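Local coordinates for protein putative 6-phosphogluconolactonase (Neisseria gonorrhoeae, PDB 3LHI) that probably hydrolyses 6-phosphogluconolactone to 6-phosphogluconate, the second step in the oxidative stage of the pentose phosphate pathway, at residues 106-109 / 110-113; 118-121 / 122-126; 138-142 / 143-147; 179-182 / 183-187. All coordinates share one frame; numbering follows the deposited sequence. Where two conformers were deposited one is given.

Contact 1: 106-109 / 110-113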
loop_
_atom_site.group_PDB
_atom_site.type_symbol
_atom_site.label_atom_id
_atom_site.label_comp_id
_atom_site.label_asym_id
_atom_site.label_seq_id
_atom_site.Cartn_x
_atom_site.Cartn_y
_atom_site.Cartn_z
ATOM N N GLY A 106 -16.970 -11.498 7.277
ATOM C CA GLY A 106 -18.186 -11.889 7.975
ATOM C C GLY A 106 -18.642 -10.965 9.068
ATOM O O GLY A 106 -19.709 -11.158 9.643
ATOM N N LYS A 107 -17.850 -9.958 9.362
ATOM C CA LYS A 107 -18.218 -8.967 10.341
ATOM C C LYS A 107 -18.945 -7.795 9.716
ATOM O O LYS A 107 -18.503 -7.246 8.712
ATOM C CB LYS A 107 -16.969 -8.478 11.075
ATOM C CG LYS A 107 -16.209 -9.572 11.785
ATOM C CD LYS A 107 -17.000 -10.192 12.947
ATOM C CE LYS A 107 -16.122 -11.151 13.731
ATOM N NZ LYS A 107 -16.915 -12.053 14.554
ATOM N N THR A 108 -20.071 -7.408 10.299
ATOM C CA THR A 108 -20.859 -6.311 9.782
ATOM C C THR A 108 -20.420 -4.997 10.468
ATOM O O THR A 108 -19.578 -5.041 11.369
ATOM C CB THR A 108 -22.356 -6.635 9.964
ATOM O OG1 THR A 108 -22.678 -6.671 11.356
ATOM C CG2 THR A 108 -22.673 -8.032 9.364
ATOM N N GLU A 109 -20.921 -3.834 10.028
ATOM C CA GLU A 109 -20.463 -2.528 10.526
ATOM C C GLU A 109 -20.501 -2.399 12.029
ATOM O O GLU A 109 -19.593 -1.845 12.632
ATOM C CB GLU A 109 -21.250 -1.307 9.998
ATOM C CG GLU A 109 -20.998 -0.924 8.573
ATOM C CD GLU A 109 -21.816 -1.710 7.566
ATOM O OE1 GLU A 109 -22.506 -2.741 7.968
ATOM O OE2 GLU A 109 -21.755 -1.257 6.374
ATOM N N THR A 110 -21.579 -2.871 12.654
ATOM C CA THR A 110 -21.662 -2.735 14.128
ATOM C C THR A 110 -20.767 -3.691 14.890
ATOM O O THR A 110 -20.641 -3.561 16.098
ATOM C CB THR A 110 -23.105 -2.840 14.645
ATOM O OG1 THR A 110 -23.635 -4.130 14.342
ATOM C CG2 THR A 110 -23.963 -1.720 14.002
ATOM N N GLU A 111 -20.129 -4.643 14.188
ATOM C CA GLU A 111 -19.177 -5.555 14.780
ATOM C C GLU A 111 -17.729 -5.121 14.621
ATOM O O GLU A 111 -16.836 -5.810 15.089
ATOM C CB GLU A 111 -19.321 -6.946 14.210
ATOM C CG GLU A 111 -20.721 -7.539 14.470
ATOM C CD GLU A 111 -20.960 -8.916 13.814
ATOM O OE1 GLU A 111 -20.690 -9.120 12.605
ATOM O OE2 GLU A 111 -21.428 -9.820 14.502
ATOM N N LEU A 112 -17.496 -3.988 13.965
ATOM C CA LEU A 112 -16.158 -3.571 13.616
ATOM C C LEU A 112 -15.880 -2.359 14.480
ATOM O O LEU A 112 -16.504 -1.288 14.315
ATOM C CB LEU A 112 -16.066 -3.217 12.127
ATOM C CG LEU A 112 -16.110 -4.420 11.183
ATOM C CD1 LEU A 112 -16.227 -3.909 9.707
ATOM C CD2 LEU A 112 -14.926 -5.375 11.363
ATOM N N HIS A 113 -15.073 -2.562 15.487
ATOM C CA HIS A 113 -14.617 -1.501 16.356
ATOM C C HIS A 113 -13.129 -1.302 16.137
ATOM O O HIS A 113 -12.399 -2.259 16.233
ATOM C CB HIS A 113 -14.861 -1.891 17.807
ATOM C CG HIS A 113 -16.255 -2.330 18.073
ATOM N ND1 HIS A 113 -17.313 -1.456 18.097
ATOM C CD2 HIS A 113 -16.778 -3.572 18.191
ATOM C CE1 HIS A 113 -18.429 -2.135 18.293
ATOM N NE2 HIS A 113 -18.133 -3.425 18.339
HETATM O O HOH W 1 -24.128 -3.299 10.938
#

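Contact 2: 118-121 / 122-126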
loop_
_atom_site.group_PDB
_atom_site.type_symbol
_atom_site.label_atom_id
_atom_site.label_comp_id
_atom_site.label_asym_id
_atom_site.label_seq_id
_atom_site.Cartn_x
_atom_site.Cartn_y
_atom_site.Cartn_z
ATOM N N VAL A 118 -7.675 -3.250 14.794
ATOM C CA VAL A 118 -6.216 -3.130 14.754
ATOM C C VAL A 118 -5.562 -4.310 15.449
ATOM O O VAL A 118 -4.583 -4.871 14.965
ATOM C CB VAL A 118 -5.698 -1.807 15.303
ATOM C CG1 VAL A 118 -4.159 -1.835 15.356
ATOM C CG2 VAL A 118 -6.179 -0.672 14.421
ATOM N N ASP A 119 -6.115 -4.721 16.575
ATOM C CA ASP A 119 -5.552 -5.857 17.274
ATOM C C ASP A 119 -5.583 -7.137 16.446
ATOM O O ASP A 119 -4.591 -7.869 16.396
ATOM C CB ASP A 119 -6.181 -5.992 18.655
ATOM C CG ASP A 119 -5.614 -4.930 19.646
ATOM O OD1 ASP A 119 -4.595 -4.159 19.353
ATOM O OD2 ASP A 119 -6.201 -4.870 20.722
ATOM N N TYR A 120 -6.697 -7.379 15.745
ATOM C CA TYR A 120 -6.846 -8.533 14.849
ATOM C C TYR A 120 -5.812 -8.429 13.729
ATOM O O TYR A 120 -5.104 -9.390 13.456
ATOM C CB TYR A 120 -8.281 -8.590 14.277
ATOM C CG TYR A 120 -8.521 -9.556 13.141
ATOM C CD1 TYR A 120 -8.349 -9.149 11.812
ATOM C CD2 TYR A 120 -8.928 -10.843 13.383
ATOM C CE1 TYR A 120 -8.565 -10.023 10.753
ATOM C CE2 TYR A 120 -9.141 -11.727 12.347
ATOM C CZ TYR A 120 -8.936 -11.305 11.019
ATOM O OH TYR A 120 -9.164 -12.164 9.960
ATOM N N ALA A 121 -5.725 -7.264 13.111
ATOM C CA ALA A 121 -4.782 -7.075 11.990
ATOM C C ALA A 121 -3.307 -7.287 12.433
ATOM O O ALA A 121 -2.524 -7.938 11.724
ATOM C CB ALA A 121 -4.986 -5.736 11.341
ATOM N N LEU A 122 -2.983 -6.797 13.636
ATOM C CA LEU A 122 -1.617 -6.950 14.176
ATOM C C LEU A 122 -1.253 -8.395 14.391
ATOM O O LEU A 122 -0.093 -8.766 14.245
ATOM C CB LEU A 122 -1.440 -6.135 15.464
ATOM C CG LEU A 122 -1.273 -4.607 15.330
ATOM C CD1 LEU A 122 -1.479 -3.903 16.698
ATOM C CD2 LEU A 122 0.029 -4.202 14.633
ATOM N N LYS A 123 -2.226 -9.226 14.773
ATOM C CA LYS A 123 -2.018 -10.655 14.947
ATOM C C LYS A 123 -1.678 -11.395 13.651
ATOM O O LYS A 123 -1.065 -12.454 13.716
ATOM C CB LYS A 123 -3.195 -11.330 15.638
ATOM C CG LYS A 123 -3.279 -10.972 17.109
ATOM C CD LYS A 123 -4.558 -11.594 17.704
ATOM C CE LYS A 123 -4.690 -11.331 19.221
ATOM N NZ LYS A 123 -4.288 -9.967 19.734
ATOM N N HIS A 124 -2.116 -10.865 12.484
ATOM C CA HIS A 124 -1.861 -11.512 11.208
ATOM C C HIS A 124 -0.693 -10.885 10.434
ATOM O O HIS A 124 -0.161 -11.463 9.487
ATOM C CB HIS A 124 -3.129 -11.423 10.366
ATOM C CG HIS A 124 -4.265 -12.212 10.912
ATOM N ND1 HIS A 124 -4.559 -13.481 10.473
ATOM C CD2 HIS A 124 -5.150 -11.935 11.897
ATOM C CE1 HIS A 124 -5.588 -13.956 11.160
ATOM N NE2 HIS A 124 -5.984 -13.024 12.008
ATOM N N TYR A 125 -0.318 -9.673 10.805
ATOM C CA TYR A 125 0.665 -8.905 10.067
ATOM C C TYR A 125 2.033 -9.570 9.955
ATOM O O TYR A 125 2.586 -10.088 10.942
ATOM C CB TYR A 125 0.880 -7.542 10.731
ATOM C CG TYR A 125 1.926 -6.681 10.094
ATOM C CD1 TYR A 125 1.595 -5.818 9.074
ATOM C CD2 TYR A 125 3.248 -6.704 10.510
ATOM C CE1 TYR A 125 2.505 -5.033 8.476
ATOM C CE2 TYR A 125 4.191 -5.900 9.936
ATOM C CZ TYR A 125 3.837 -5.033 8.928
ATOM O OH TYR A 125 4.768 -4.194 8.360
ATOM N N LYS A 126 2.572 -9.507 8.740
ATOM C CA LYS A 126 3.937 -9.865 8.424
ATOM C C LYS A 126 4.601 -8.671 7.725
ATOM O O LYS A 126 3.991 -8.042 6.855
ATOM C CB LYS A 126 3.959 -11.079 7.482
ATOM C CG LYS A 126 3.225 -12.283 8.067
ATOM C CD LYS A 126 3.281 -13.480 7.146
ATOM C CE LYS A 126 4.672 -14.092 7.029
ATOM N NZ LYS A 126 4.487 -15.466 6.484
HETATM O O HOH W 2 -2.824 -8.046 18.662
#

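Contact 3: 138-142 / 143-147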
loop_
_atom_site.group_PDB
_atom_site.type_symbol
_atom_site.label_atom_id
_atom_site.label_comp_id
_atom_site.label_asym_id
_atom_site.label_seq_id
_atom_site.Cartn_x
_atom_site.Cartn_y
_atom_site.Cartn_z
ATOM N N ASP A 138 -3.876 15.299 -1.614
ATOM C CA ASP A 138 -3.404 15.915 -0.378
ATOM C C ASP A 138 -1.987 15.504 -0.002
ATOM O O ASP A 138 -1.496 15.881 1.058
ATOM C CB ASP A 138 -4.380 15.605 0.772
ATOM C CG ASP A 138 -4.462 14.134 1.104
ATOM O OD1 ASP A 138 -3.931 13.317 0.320
ATOM O OD2 ASP A 138 -5.022 13.832 2.163
ATOM N N GLY A 139 -1.342 14.675 -0.820
ATOM C CA GLY A 139 -0.046 14.150 -0.465
ATOM C C GLY A 139 -0.001 13.011 0.552
ATOM O O GLY A 139 1.126 12.599 0.932
ATOM N N HIS A 140 -1.163 12.492 0.953
ATOM C CA HIS A 140 -1.162 11.368 1.873
ATOM C C HIS A 140 -0.745 10.098 1.163
ATOM O O HIS A 140 -0.846 9.997 -0.050
ATOM C CB HIS A 140 -2.512 11.174 2.578
ATOM C CG HIS A 140 -3.468 10.274 1.877
ATOM N ND1 HIS A 140 -4.291 10.689 0.853
ATOM C CD2 HIS A 140 -3.731 8.957 2.072
ATOM C CE1 HIS A 140 -5.040 9.665 0.469
ATOM N NE2 HIS A 140 -4.700 8.596 1.177
ATOM N N THR A 141 -0.286 9.144 1.950
ATOM C CA THR A 141 0.015 7.804 1.461
ATOM C C THR A 141 -0.475 6.796 2.482
ATOM O O THR A 141 -0.715 7.150 3.625
ATOM C CB THR A 141 1.491 7.640 1.137
ATOM O OG1 THR A 141 1.717 6.474 0.353
ATOM C CG2 THR A 141 2.399 7.612 2.370
ATOM N N ALA A 142 -0.620 5.523 2.076
ATOM C CA ALA A 142 -1.350 4.569 2.902
ATOM C C ALA A 142 -2.598 5.261 3.454
ATOM O O ALA A 142 -3.301 5.873 2.649
ATOM C CB ALA A 142 -0.404 3.938 3.938
ATOM N N SER A 143 -2.914 5.123 4.736
ATOM C CA SER A 143 -3.929 5.965 5.329
ATOM C C SER A 143 -3.254 6.848 6.388
ATOM O O SER A 143 -3.866 7.167 7.422
ATOM C CB SER A 143 -5.122 5.177 5.862
ATOM O OG SER A 143 -6.058 4.846 4.827
ATOM N N ILE A 144 -2.063 7.355 6.069
ATOM C CA ILE A 144 -1.404 8.361 6.897
ATOM C C ILE A 144 -1.822 9.735 6.350
ATOM O O ILE A 144 -1.222 10.288 5.447
ATOM C CB ILE A 144 0.108 8.192 6.904
ATOM C CG1 ILE A 144 0.468 6.778 7.323
ATOM C CG2 ILE A 144 0.727 9.251 7.829
ATOM C CD1 ILE A 144 1.999 6.445 7.181
ATOM N N PHE A 145 -2.946 10.190 6.859
ATOM C CA PHE A 145 -3.569 11.424 6.430
ATOM C C PHE A 145 -3.073 12.618 7.288
ATOM O O PHE A 145 -2.926 12.474 8.501
ATOM C CB PHE A 145 -5.082 11.329 6.587
ATOM C CG PHE A 145 -5.774 10.541 5.494
ATOM C CD1 PHE A 145 -6.211 11.183 4.373
ATOM C CD2 PHE A 145 -5.992 9.162 5.615
ATOM C CE1 PHE A 145 -6.862 10.454 3.355
ATOM C CE2 PHE A 145 -6.606 8.442 4.621
ATOM C CZ PHE A 145 -7.052 9.094 3.476
ATOM N N PRO A 146 -2.809 13.766 6.655
ATOM C CA PRO A 146 -2.170 14.871 7.396
ATOM C C PRO A 146 -2.984 15.456 8.541
ATOM O O PRO A 146 -2.391 15.984 9.493
ATOM C CB PRO A 146 -1.906 15.892 6.310
ATOM C CG PRO A 146 -2.947 15.596 5.249
ATOM C CD PRO A 146 -3.064 14.119 5.249
ATOM N N LYS A 147 -4.306 15.382 8.501
ATOM C CA LYS A 147 -5.147 15.891 9.594
ATOM C C LYS A 147 -5.587 14.822 10.580
ATOM O O LYS A 147 -6.309 15.091 11.527
ATOM C CB LYS A 147 -6.393 16.618 9.026
ATOM C CG LYS A 147 -6.018 17.786 8.134
ATOM C CD LYS A 147 -7.209 18.612 7.775
ATOM C CE LYS A 147 -6.798 19.840 6.911
ATOM N NZ LYS A 147 -5.385 19.820 6.291
#

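Contact 4: 179-182 / 183-187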
loop_
_atom_site.group_PDB
_atom_site.type_symbol
_atom_site.label_atom_id
_atom_site.label_comp_id
_atom_site.label_asym_id
_atom_site.label_seq_id
_atom_site.Cartn_x
_atom_site.Cartn_y
_atom_site.Cartn_z
ATOM N N THR A 179 2.286 1.949 9.392
ATOM C CA THR A 179 2.975 3.076 9.962
ATOM C C THR A 179 4.147 3.526 9.121
ATOM O O THR A 179 4.610 2.780 8.208
ATOM C CB THR A 179 3.456 2.746 11.374
ATOM O OG1 THR A 179 4.390 1.651 11.231
ATOM C CG2 THR A 179 2.329 2.419 12.338
ATOM N N LEU A 180 4.682 4.707 9.362
ATOM C CA LEU A 180 5.892 5.138 8.701
ATOM C C LEU A 180 7.042 4.137 8.890
ATOM O O LEU A 180 7.767 3.828 7.936
ATOM C CB LEU A 180 6.280 6.533 9.165
ATOM C CG LEU A 180 7.503 7.130 8.511
ATOM C CD1 LEU A 180 7.435 7.226 6.997
ATOM C CD2 LEU A 180 7.778 8.496 9.152
ATOM N N ASP A 181 7.176 3.633 10.118
ATOM C CA ASP A 181 8.236 2.638 10.410
ATOM C C ASP A 181 8.078 1.412 9.557
ATOM O O ASP A 181 9.071 0.875 9.032
ATOM C CB ASP A 181 8.210 2.288 11.906
ATOM C CG ASP A 181 9.229 1.253 12.285
ATOM O OD1 ASP A 181 8.893 0.054 12.251
ATOM O OD2 ASP A 181 10.324 1.674 12.649
ATOM N N ALA A 182 6.875 0.899 9.451
ATOM C CA ALA A 182 6.613 -0.302 8.676
ATOM C C ALA A 182 6.961 -0.074 7.205
ATOM O O ALA A 182 7.561 -0.957 6.570
ATOM C CB ALA A 182 5.130 -0.772 8.825
ATOM N N ILE A 183 6.584 1.074 6.669
ATOM C CA ILE A 183 6.905 1.402 5.285
ATOM C C ILE A 183 8.376 1.490 5.072
ATOM O O ILE A 183 8.928 0.893 4.131
ATOM C CB ILE A 183 6.199 2.747 4.867
ATOM C CG1 ILE A 183 4.697 2.558 4.904
ATOM C CG2 ILE A 183 6.728 3.280 3.534
ATOM C CD1 ILE A 183 3.878 3.903 4.750
ATOM N N ALA A 184 9.060 2.200 5.979
ATOM C CA ALA A 184 10.479 2.464 5.835
ATOM C C ALA A 184 11.315 1.181 5.893
ATOM O O ALA A 184 12.411 1.169 5.312
ATOM C CB ALA A 184 10.951 3.446 6.891
ATOM N N HIS A 185 10.824 0.173 6.598
ATOM C CA HIS A 185 11.559 -1.081 6.775
ATOM C C HIS A 185 11.133 -2.175 5.817
ATOM O O HIS A 185 11.480 -3.356 5.955
ATOM C CB HIS A 185 11.527 -1.555 8.235
ATOM C CG HIS A 185 12.259 -0.642 9.139
ATOM N ND1 HIS A 185 11.692 0.524 9.612
ATOM C CD2 HIS A 185 13.547 -0.653 9.568
ATOM C CE1 HIS A 185 12.597 1.179 10.335
ATOM N NE2 HIS A 185 13.729 0.480 10.324
ATOM N N THR A 186 10.382 -1.786 4.785
ATOM C CA THR A 186 10.029 -2.677 3.691
ATOM C C THR A 186 11.204 -2.635 2.680
ATOM O O THR A 186 11.634 -1.582 2.266
ATOM C CB THR A 186 8.718 -2.237 3.019
ATOM O OG1 THR A 186 7.670 -2.361 3.985
ATOM C CG2 THR A 186 8.420 -3.142 1.863
ATOM N N GLY A 187 11.651 -3.805 2.223
ATOM C CA GLY A 187 12.822 -3.862 1.389
ATOM C C GLY A 187 12.703 -3.152 0.051
ATOM O O GLY A 187 13.639 -2.522 -0.431
#

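Contact 1: 106-109 / 110-113
Glu111 reaches back across the turn and lays its carboxylate against the backbone of Thr108. Its CG stands anti to its own carbonyl carbon (chi1 -61°) and the chain then runs extended, which carries OE1 to Thr108 N at 2.9 Å. The N-H points almost straight at the oxygen, 167° at the hydrogen, and OE1 receives it on its anti lone pair. In return Glu111 N donates to Thr108 O at 2.9 Å. Thr108 and Glu111 thus grip each other in both directions, side chain to backbone and backbone to backbone. This is a short 3-10 turn on the surface, in the loop between strand 98-99 and helix 114-124, and His113 is the N-cap of that helix. Leu112 N continues the turn with a bond to Glu109 O at 3.3 Å. Lys107 crosses Glu111 at about a right angle, with its CD 3.9 Å from Glu111 OE1. The charged ends do not meet: Lys107 NZ stays 5.0 Å from Glu111 OE2. Lys107 CB instead packs on Leu112 CD2 at 3.7 Å. The Leu112 side chain also touches Pro74 and Val103.

Contact 2: 118-121 / 122-126
Tyr120 and His124 meet one turn apart on helix 114-124. His124 NE2 sits over one face of the Tyr120 ring, displaced toward its rim, and is 3.4 Å from Tyr120 CE2. The two rings are oblique, with planes 43° apart and centroids 4.5 Å apart. The imidazole also turns an edge to the backbone: His124 CD2 lies 3.0 Å from Tyr120 O, with that oxygen near the ring plane. Tyr120 CG is anti to the backbone N (chi1 169°), and this swings the phenol along the helix toward His124. Both side chains also touch Pro101, in the loop after strand 98-99.

A second i to i+4 pair is apolar. Val118 CG1 packs on Leu122 CD1 at 3.6 Å, the two side chains side by side and pointing the same way. Val118 also touches His165 and Ile176, while Leu122 touches Leu163, so this part of the helix lies against strands 163-166 and 175-178.

The helical backbone sets the spacing of both pairs. Leu122 N donates to Val118 O at 2.8 Å, and Lys123 N to Asp119 O. Farther along, His124 N bonds to Ala121 O, an i to i+3 bond. On the exposed side one water joins the two segments, donating to Asp119 O at 2.9 Å and accepting from Lys123 NZ at 2.6 Å.

Contact 3: 138-142 / 143-147
The loop between strand 130-133 and helix 151-155 turns back on itself here, and the rings of His140 and Phe145 form a face-to-face stack. Their centroids are 3.9 Å apart and the planes differ by 18°. The two side chains lie side by side and point the same way. Phe145 CE1 sits over the centre of the imidazole, and His140 NE2 comes within 3.3 Å of Phe145 CZ. Asp138 fixes the rotation of the imidazole from its edge. His140 ND1 donates to Asp138 OD1 at 2.7 Å, exactly in the ring plane, and meets the syn lone pair. The same OD1 accepts His140 N at 3.0 Å from above the carboxylate plane. This backbone bond makes an Asx turn, and the ring bond is a His-carboxylate pair. Asp-Gly-His is a signature of this family, and the loop probably lines the active site. The other oxygen, Asp138 OD2, rests 3.6 Å from Phe145 CD1 and 3.7 Å from Pro146 CD. At the bend, Ile144 N donates to Thr141 O at 2.8 Å. Ser143 OG is held by Asp69 and Arg175. Ile144 O is buried without a hydrogen-bond partner, and His140 CB lies 3.3 Å from it.

Contact 4: 179-182 / 183-187
Asp181 O takes two bonds from His185. His185 ND1 donates to it at 2.7 Å, with an angle of 164° at the hydrogen and the oxygen in the ring plane. His185 N donates to it at 3.1 Å. The ring is therefore pinned by its edge to the last turn of the helix. His185 CG stands anti to its own carbonyl carbon (chi1 -66°), which turns the ND1 edge of the ring back to Asp181 O. The Asp181 side chain crosses that of His185 obliquely, and no hydrogen bond joins its carboxylate to the ring. Asp181 OD2 lies 3.3 Å from His185 CE1, and the two planes are 32° apart. This is the solvent side, with His185 exposed.

The segments make up the short helix 180-184, which links strand 175-178 to strand 188-194. Thr179 is its N-cap: Ala182 N donates to Thr179 OG1 at 3.1 Å, and OG1 is also bonded to Val161 O. Ile183 N and Ala184 N then bond to Thr179 O and Leu180 O, one turn back.

The other side is tightly packed. Ile183 is buried against Leu131 and Leu133 of strand 130-133 and Val218 of helix 215-219, and its CG1 lies 3.3 Å from Thr179 O. Leu180 touches Leu217 and Val218. At the C-terminal end Thr186 OG1 donates to Ala182 O at 2.9 Å, a carbonyl that also accepts from Gln127 NE2.

Overall arrangement
The four contacts follow one another along the chain. Contact 1 is the turn before helix 114-124, and contact 2 is the later part of that helix and the residues after it; their centres are about 16 Å apart and they do not touch. Contact 3 follows strand 130-133, and contact 4 lies between strands 175-178 and 188-194 of the same mixed sheet. Contact 4 touches both contact 2 and contact 3: Tyr125 OH packs on Ala182 CB at 3.5 Å, and Ile144 CD1 lies 4.0 Å from Ile183 CD1. Contacts 1 and 4 are farthest apart, with centres about 28 Å from each other. Contacts 1 and 2 lie at the surface, contact 3 is buried and contact 4 partly so.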